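DUF2442 domain-containing protein (PDB 2AUW) is of unknown function but carries a DUF2442 domain and a helical bundle, and may bind DNA. Local coordinates at residues Gly96-Met99 with His100-Leu104; Ser116-Met119 with Val120-Arg124. All blocks are in the same frame, centred on the assembly; numbering follows the deposited sequence.

Overall arrangement
After the N-terminal part, with its three-stranded antiparallel sheet, and helix 76-86, the chain enters helix 92-101. Contact 1 caps the C-terminal end of that helix and turns the backbone towards helix 106-113. Contact 2 opens further on, at the start of helix 117-124, so the two follow in series, neither nested nor crossed. Each is local, within one helix and its cap, and closes no long loop. Their centres lie about 13 Å apart, yet they touch: the selenomethionine Met99 packs on Arg124 and Val120, its SE 3.9 Å from Val120 CG1. Together they tie helices 92-101, 106-113 and 117-124 into one bundle; contact 1 also brings in helix 132-144, and contact 2 meets the second subunit.

Contact 1: residues Gly96-Met99 with His100-Leu104; sequences GDWM and HRNNL
A Schellman motif ends helix 92-101, and the side chains of Trp98, Asn102 and Leu104 gather around it. Leu104 N reaches back to Met99 O in a nearly straight bond of 2.9 Å (172°), while Asn103, whose phi is positive, is the C-prime residue and bonds through its N to His100 O. One water bridges Leu104 O and, weakly, Met99 O. Asn102 ND2 donates to Trp98 O at 2.8 Å, so a side-chain amide grips a carbonyl that Asn102 N serves only weakly. The indole stands anti to its own main-chain nitrogen (chi1 169°), which carries its six-membered ring beneath Leu104. There CD1 of Leu104 makes a CH-pi contact, 3.7 Å from the centroid of that Trp98 ring. Asn102 ND2 lies over the same face, nearer the five-membered ring, 3.5 Å from Trp98 CD1. Arg101 NH1 instead meets the indole edge, the guanidinium plane turned 87° from the ring, and Trp98 CA sits over the guanidinium centre. Glu142 of helix 132-144 pairs with Arg101 NE and also accepts from Asn102 ND2. Trp98 packs against Cys138 on that helix and, on helix 106-113, against Ala109 and Leu113.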
ATOM      1  N   GLY B  96     -12.857  -6.113  11.079  1.00 24.14           N
ATOM      2  CA  GLY B  96     -13.473  -5.253  10.050  1.00 25.21           C
ATOM      3  C   GLY B  96     -14.927  -4.890  10.353  1.00 25.70           C
ATOM      4  O   GLY B  96     -15.340  -3.743  10.138  1.00 27.17           O
ATOM      5  N   ASP B  97     -15.692  -5.841  10.880  1.00 26.43           N
ATOM      6  CA  ASP B  97     -17.077  -5.595  11.320  1.00 26.85           C
ATOM      7  C   ASP B  97     -17.120  -4.562  12.454  1.00 27.61           C
ATOM      8  O   ASP B  97     -17.971  -3.670  12.449  1.00 27.50           O
ATOM      9  CB  ASP B  97     -17.730  -6.887  11.808  1.00 27.99           C
ATOM     10  CG  ASP B  97     -18.104  -7.843  10.671  1.00 28.42           C
ATOM     11  OD1 ASP B  97     -17.938  -7.497   9.483  1.00 32.52           O
ATOM     12  OD2 ASP B  97     -18.574  -8.949  10.984  1.00 32.51           O
ATOM     13  N   TRP B  98     -16.195  -4.677  13.416  1.00 25.94           N
ATOM     14  CA  TRP B  98     -16.057  -3.680  14.477  1.00 25.84           C
ATOM     15  C   TRP B  98     -15.767  -2.277  13.941  1.00 26.27           C
ATOM     16  O   TRP B  98     -16.361  -1.308  14.406  1.00 26.60           O
ATOM     17  CB  TRP B  98     -15.006  -4.116  15.519  1.00 24.28           C
ATOM     18  CG  TRP B  98     -14.611  -3.048  16.492  1.00 24.55           C
ATOM     19  CD1 TRP B  98     -15.244  -2.706  17.658  1.00 23.47           C
ATOM     20  CD2 TRP B  98     -13.449  -2.212  16.405  1.00 23.38           C
ATOM     21  NE1 TRP B  98     -14.559  -1.677  18.281  1.00 25.93           N
ATOM     22  CE2 TRP B  98     -13.453  -1.365  17.533  1.00 23.49           C
ATOM     23  CE3 TRP B  98     -12.402  -2.101  15.467  1.00 22.61           C
ATOM     24  CZ2 TRP B  98     -12.455  -0.413  17.757  1.00 24.29           C
ATOM     25  CZ3 TRP B  98     -11.403  -1.136  15.684  1.00 22.55           C
ATOM     26  CH2 TRP B  98     -11.454  -0.304  16.817  1.00 25.21           C
HETATM   27  N   MSE B  99     -14.874  -2.165  12.959  1.00 26.83           N
HETATM   28  CA  MSE B  99     -14.628  -0.877  12.301  1.00 28.80           C
HETATM   29  C   MSE B  99     -15.885  -0.353  11.581  1.00 29.53           C
HETATM   30  O   MSE B  99     -16.300   0.810  11.767  1.00 28.83           O
HETATM   31  CB  MSE B  99     -13.474  -0.988  11.298  1.00 28.19           C
HETATM   32  CG  MSE B  99     -12.080  -1.229  11.933  1.00 28.49           C
HETATM   33 SE   MSE B  99     -10.701  -1.289  10.533  0.84 32.97          SE
HETATM   34  CE  MSE B  99     -11.669  -2.283   9.297  1.00 38.61           C
ATOM     35  N   HIS B 100     -16.481  -1.221  10.776  1.00 29.65           N
ATOM     36  CA  HIS B 100     -17.660  -0.868  10.000  1.00 31.81           C
ATOM     37  C   HIS B 100     -18.819  -0.371  10.874  1.00 31.86           C
ATOM     38  O   HIS B 100     -19.338   0.740  10.662  1.00 32.28           O
ATOM     39  CB  HIS B 100     -18.107  -2.006   9.075  1.00 31.58           C
ATOM     40  CG  HIS B 100     -19.108  -1.555   8.051  1.00 36.36           C
ATOM     41  ND1 HIS B 100     -20.462  -1.788   8.179  1.00 40.05           N
ATOM     42  CD2 HIS B 100     -18.959  -0.821   6.921  1.00 38.56           C
ATOM     43  CE1 HIS B 100     -21.101  -1.245   7.154  1.00 39.45           C
ATOM     44  NE2 HIS B 100     -20.213  -0.645   6.382  1.00 39.58           N
ATOM     45  N   ARG B 101     -19.200  -1.157  11.871  1.00 32.43           N
ATOM     46  CA  ARG B 101     -20.363  -0.819  12.684  1.00 33.94           C
ATOM     47  C   ARG B 101     -20.106   0.420  13.544  1.00 34.75           C
ATOM     48  O   ARG B 101     -21.053   1.033  14.067  1.00 35.93           O
ATOM     49  CB  ARG B 101     -20.795  -1.996  13.549  1.00 33.38           C
ATOM     50  CG  ARG B 101     -19.780  -2.427  14.612  1.00 33.06           C
ATOM     51  CD  ARG B 101     -20.295  -3.659  15.328  1.00 33.09           C
ATOM     52  NE  ARG B 101     -19.458  -4.040  16.458  1.00 32.62           N
ATOM     53  CZ  ARG B 101     -18.844  -5.207  16.575  1.00 31.86           C
ATOM     54  NH1 ARG B 101     -18.108  -5.454  17.639  1.00 32.38           N
ATOM     55  NH2 ARG B 101     -18.983  -6.125  15.639  1.00 34.87           N
ATOM     56  N   ASN B 102     -18.836   0.788  13.702  1.00 34.27           N
ATOM     57  CA  ASN B 102     -18.508   2.019  14.405  1.00 34.32           C
ATOM     58  C   ASN B 102     -18.069   3.153  13.517  1.00 34.16           C
ATOM     59  O   ASN B 102     -17.598   4.176  14.010  1.00 35.09           O
ATOM     60  CB  ASN B 102     -17.490   1.761  15.514  1.00 33.74           C
ATOM     61  CG  ASN B 102     -18.065   0.926  16.600  1.00 34.06           C
ATOM     62  OD1 ASN B 102     -18.931   1.377  17.338  1.00 34.55           O
ATOM     63  ND2 ASN B 102     -17.628  -0.314  16.689  1.00 32.38           N
ATOM     64  N   ASN B 103     -18.244   2.978  12.206  0.60 34.51           N
ATOM     65  CA  ASN B 103     -17.830   3.946  11.181  0.60 34.52           C
ATOM     66  C   ASN B 103     -16.393   4.460  11.282  0.60 34.49           C
ATOM     67  O   ASN B 103     -16.105   5.641  11.022  0.60 33.94           O
ATOM     68  CB  ASN B 103     -18.823   5.118  11.099  0.60 35.53           C
ATOM     69  CG  ASN B 103     -19.841   4.916  10.028  0.60 35.91           C
ATOM     70  OD1 ASN B 103     -20.980   4.547  10.297  0.60 36.84           O
ATOM     71  ND2 ASN B 103     -19.428   5.122   8.789  0.60 39.73           N
ATOM     72  N   LEU B 104     -15.495   3.554  11.651  1.00 33.40           N
ATOM     73  CA  LEU B 104     -14.091   3.889  11.882  1.00 32.88           C
ATOM     74  C   LEU B 104     -13.276   3.778  10.608  1.00 31.99           C
ATOM     75  O   LEU B 104     -13.537   2.904   9.791  1.00 32.85           O
ATOM     76  CB  LEU B 104     -13.488   2.948  12.944  1.00 32.95           C
ATOM     77  CG  LEU B 104     -14.135   2.931  14.334  1.00 33.93           C
ATOM     78  CD1 LEU B 104     -13.308   2.105  15.299  1.00 33.76           C
ATOM     79  CD2 LEU B 104     -14.312   4.316  14.881  1.00 36.33           C
TER
HETATM   80  O   HOH W   1     -15.779   1.758   8.538  1.00 41.35           O

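Contact 2: residues Ser116-Met119 with Val120-Arg124; sequences SRRM and VSYYR
An N-cap begins helix 117-124, whose place is consistent with the second helix of a helix-turn-helix-like pair with 106-113. Ser116 OG accepts from Met119 N at 3.0 Å, and Ser116 O takes the N-H of Val120 in a nearly straight bond (171°). Two pairs, each joining residues four apart, run along the helix. Arg118 and Tyr122 extend side by side. The arginine is stretched from CG to NE, so its aliphatic part runs beside the phenol, with CG 3.8 Å from Tyr122 CE2. That same CE2 lies over one face of the guanidinium, towards its rim, the two planes turned 41° apart. The guanidinium belongs to the subunit interface: Arg118 NH1 donates to Arg41 O of the second subunit, and Arg117 NH2 forms a salt bridge with Asp45 of that subunit. His127 stacks on the Tyr122 ring, and Val120 packs on Phe95 of helix 92-101. The other pair is a Met-aromatic contact, formed by the selenomethionine Met119. Bends at chi2 (-76°) and chi3 bring its SE obliquely to the Tyr123 ring, 4.7 Å from the centroid. Met119 O, which accepts the regular helix bond from Tyr123 N, lies over a face of this Tyr123 ring, 3.2 Å from CD1.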
ATOM      1  N   SER B 116      -0.917   1.822  15.968  1.00 28.07           N
ATOM      2  CA  SER B 116      -0.611   2.561  14.745  1.00 28.30           C
ATOM      3  C   SER B 116      -1.637   2.288  13.647  1.00 28.09           C
ATOM      4  O   SER B 116      -2.303   1.241  13.676  1.00 27.18           O
ATOM      5  CB  SER B 116       0.784   2.210  14.263  1.00 28.56           C
ATOM      6  OG  SER B 116       0.815   0.931  13.633  1.00 29.14           O
ATOM      7  N   ARG B 117      -1.764   3.222  12.684  1.00 27.48           N
ATOM      8  CA  ARG B 117      -2.626   3.016  11.525  1.00 27.48           C
ATOM      9  C   ARG B 117      -2.158   1.808  10.732  1.00 27.87           C
ATOM     10  O   ARG B 117      -2.992   1.057  10.209  1.00 26.62           O
ATOM     11  CB  ARG B 117      -2.640   4.231  10.599  1.00 28.66           C
ATOM     12  CG  ARG B 117      -3.190   5.480  11.216  1.00 28.77           C
ATOM     13  CD  ARG B 117      -3.001   6.627  10.222  1.00 31.96           C
ATOM     14  NE  ARG B 117      -4.078   6.734   9.234  1.00 30.06           N
ATOM     15  CZ  ARG B 117      -3.983   6.385   7.952  1.00 30.55           C
ATOM     16  NH1 ARG B 117      -2.866   5.856   7.474  1.00 29.18           N
ATOM     17  NH2 ARG B 117      -5.013   6.588   7.131  1.00 29.68           N
ATOM     18  N   ARG B 118      -0.835   1.610  10.659  1.00 26.83           N
ATOM     19  CA  ARG B 118      -0.303   0.460   9.964  1.00 27.99           C
ATOM     20  C   ARG B 118      -0.804  -0.839  10.594  1.00 26.48           C
ATOM     21  O   ARG B 118      -1.177  -1.762   9.873  1.00 25.58           O
ATOM     22  CB  ARG B 118       1.237   0.464   9.936  1.00 27.23           C
ATOM     23  CG  ARG B 118       1.859  -0.782   9.272  1.00 31.13           C
ATOM     24  CD  ARG B 118       3.385  -0.736   9.389  1.00 33.84           C
ATOM     25  NE  ARG B 118       4.123  -1.490   8.357  1.00 43.16           N
ATOM     26  CZ  ARG B 118       4.139  -1.182   7.063  1.00 44.90           C
ATOM     27  NH1 ARG B 118       4.852  -1.906   6.202  1.00 45.89           N
ATOM     28  NH2 ARG B 118       3.415  -0.167   6.613  1.00 49.37           N
HETATM   29  N   MSE B 119      -0.792  -0.900  11.926  1.00 25.26           N
HETATM   30  CA  MSE B 119      -1.198  -2.131  12.615  1.00 26.49           C
HETATM   31  C   MSE B 119      -2.692  -2.396  12.430  1.00 24.73           C
HETATM   32  O   MSE B 119      -3.108  -3.541  12.267  1.00 24.63           O
HETATM   33  CB  MSE B 119      -0.831  -2.089  14.092  1.00 27.59           C
HETATM   34  CG  MSE B 119       0.617  -2.478  14.320  1.00 33.01           C
HETATM   35 SE   MSE B 119       0.675  -4.433  14.135  0.86 43.02          SE
HETATM   36  CE  MSE B 119       1.918  -4.746  15.694  1.00 39.85           C
ATOM     37  N   VAL B 120      -3.498  -1.346  12.485  1.00 24.68           N
ATOM     38  CA  VAL B 120      -4.910  -1.459  12.119  1.00 24.34           C
ATOM     39  C   VAL B 120      -5.072  -2.099  10.732  1.00 24.48           C
ATOM     40  O   VAL B 120      -5.851  -3.030  10.564  1.00 24.36           O
ATOM     41  CB  VAL B 120      -5.645  -0.095  12.201  1.00 24.35           C
ATOM     42  CG1 VAL B 120      -7.106  -0.202  11.690  1.00 25.47           C
ATOM     43  CG2 VAL B 120      -5.612   0.434  13.651  1.00 24.09           C
ATOM     44  N   SER B 121      -4.372  -1.563   9.736  1.00 24.40           N
ATOM     45  CA  SER B 121      -4.380  -2.138   8.395  1.00 24.21           C
ATOM     46  C   SER B 121      -3.926  -3.612   8.369  1.00 23.25           C
ATOM     47  O   SER B 121      -4.558  -4.447   7.743  1.00 23.16           O
ATOM     48  CB  SER B 121      -3.484  -1.321   7.479  1.00 24.20           C
ATOM     49  OG  SER B 121      -3.490  -1.866   6.178  1.00 24.50           O
ATOM     50  N   TYR B 122      -2.848  -3.933   9.065  1.00 23.27           N
ATOM     51  CA  TYR B 122      -2.366  -5.328   9.087  1.00 24.53           C
ATOM     52  C   TYR B 122      -3.408  -6.310   9.605  1.00 24.16           C
ATOM     53  O   TYR B 122      -3.605  -7.380   9.015  1.00 23.21           O
ATOM     54  CB  TYR B 122      -1.047  -5.452   9.860  1.00 26.87           C
ATOM     55  CG  TYR B 122       0.174  -5.309   8.949  1.00 28.83           C
ATOM     56  CD1 TYR B 122       1.103  -6.346   8.830  1.00 30.95           C
ATOM     57  CD2 TYR B 122       0.372  -4.163   8.176  1.00 31.38           C
ATOM     58  CE1 TYR B 122       2.214  -6.246   7.995  1.00 32.64           C
ATOM     59  CE2 TYR B 122       1.512  -4.035   7.340  1.00 31.98           C
ATOM     60  CZ  TYR B 122       2.421  -5.085   7.256  1.00 32.53           C
ATOM     61  OH  TYR B 122       3.541  -4.997   6.441  1.00 33.11           O
ATOM     62  N   TYR B 123      -4.079  -5.911  10.682  1.00 23.77           N
ATOM     63  CA  TYR B 123      -5.165  -6.704  11.277  1.00 24.64           C
ATOM     64  C   TYR B 123      -6.365  -6.801  10.338  1.00 24.43           C
ATOM     65  O   TYR B 123      -6.936  -7.881  10.152  1.00 24.36           O
ATOM     66  CB  TYR B 123      -5.602  -6.109  12.612  1.00 25.06           C
ATOM     67  CG  TYR B 123      -4.568  -6.126  13.729  1.00 24.54           C
ATOM     68  CD1 TYR B 123      -4.521  -5.092  14.670  1.00 23.39           C
ATOM     69  CD2 TYR B 123      -3.646  -7.182  13.867  1.00 26.29           C
ATOM     70  CE1 TYR B 123      -3.573  -5.098  15.735  1.00 24.34           C
ATOM     71  CE2 TYR B 123      -2.710  -7.186  14.911  1.00 24.00           C
ATOM     72  CZ  TYR B 123      -2.670  -6.146  15.829  1.00 26.20           C
ATOM     73  OH  TYR B 123      -1.722  -6.152  16.849  1.00 25.59           O
ATOM     74  N   ARG B 124      -6.741  -5.661   9.756  1.00 24.55           N
ATOM     75  CA  ARG B 124      -7.889  -5.569   8.861  1.00 25.76           C
ATOM     76  C   ARG B 124      -7.729  -6.489   7.634  1.00 24.30           C
ATOM     77  O   ARG B 124      -8.702  -7.045   7.143  1.00 24.33           O
ATOM     78  CB  ARG B 124      -8.017  -4.106   8.379  1.00 25.25           C
ATOM     79  CG  ARG B 124      -9.325  -3.728   7.747  1.00 29.91           C
ATOM     80  CD  ARG B 124      -9.255  -2.318   7.160  1.00 30.21           C
ATOM     81  NE  ARG B 124      -8.707  -2.271   5.794  1.00 38.61           N
ATOM     82  CZ  ARG B 124      -9.409  -2.490   4.672  1.00 40.94           C
ATOM     83  NH1 ARG B 124      -8.808  -2.406   3.491  1.00 42.58           N
ATOM     84  NH2 ARG B 124     -10.704  -2.791   4.714  1.00 41.52           N
TER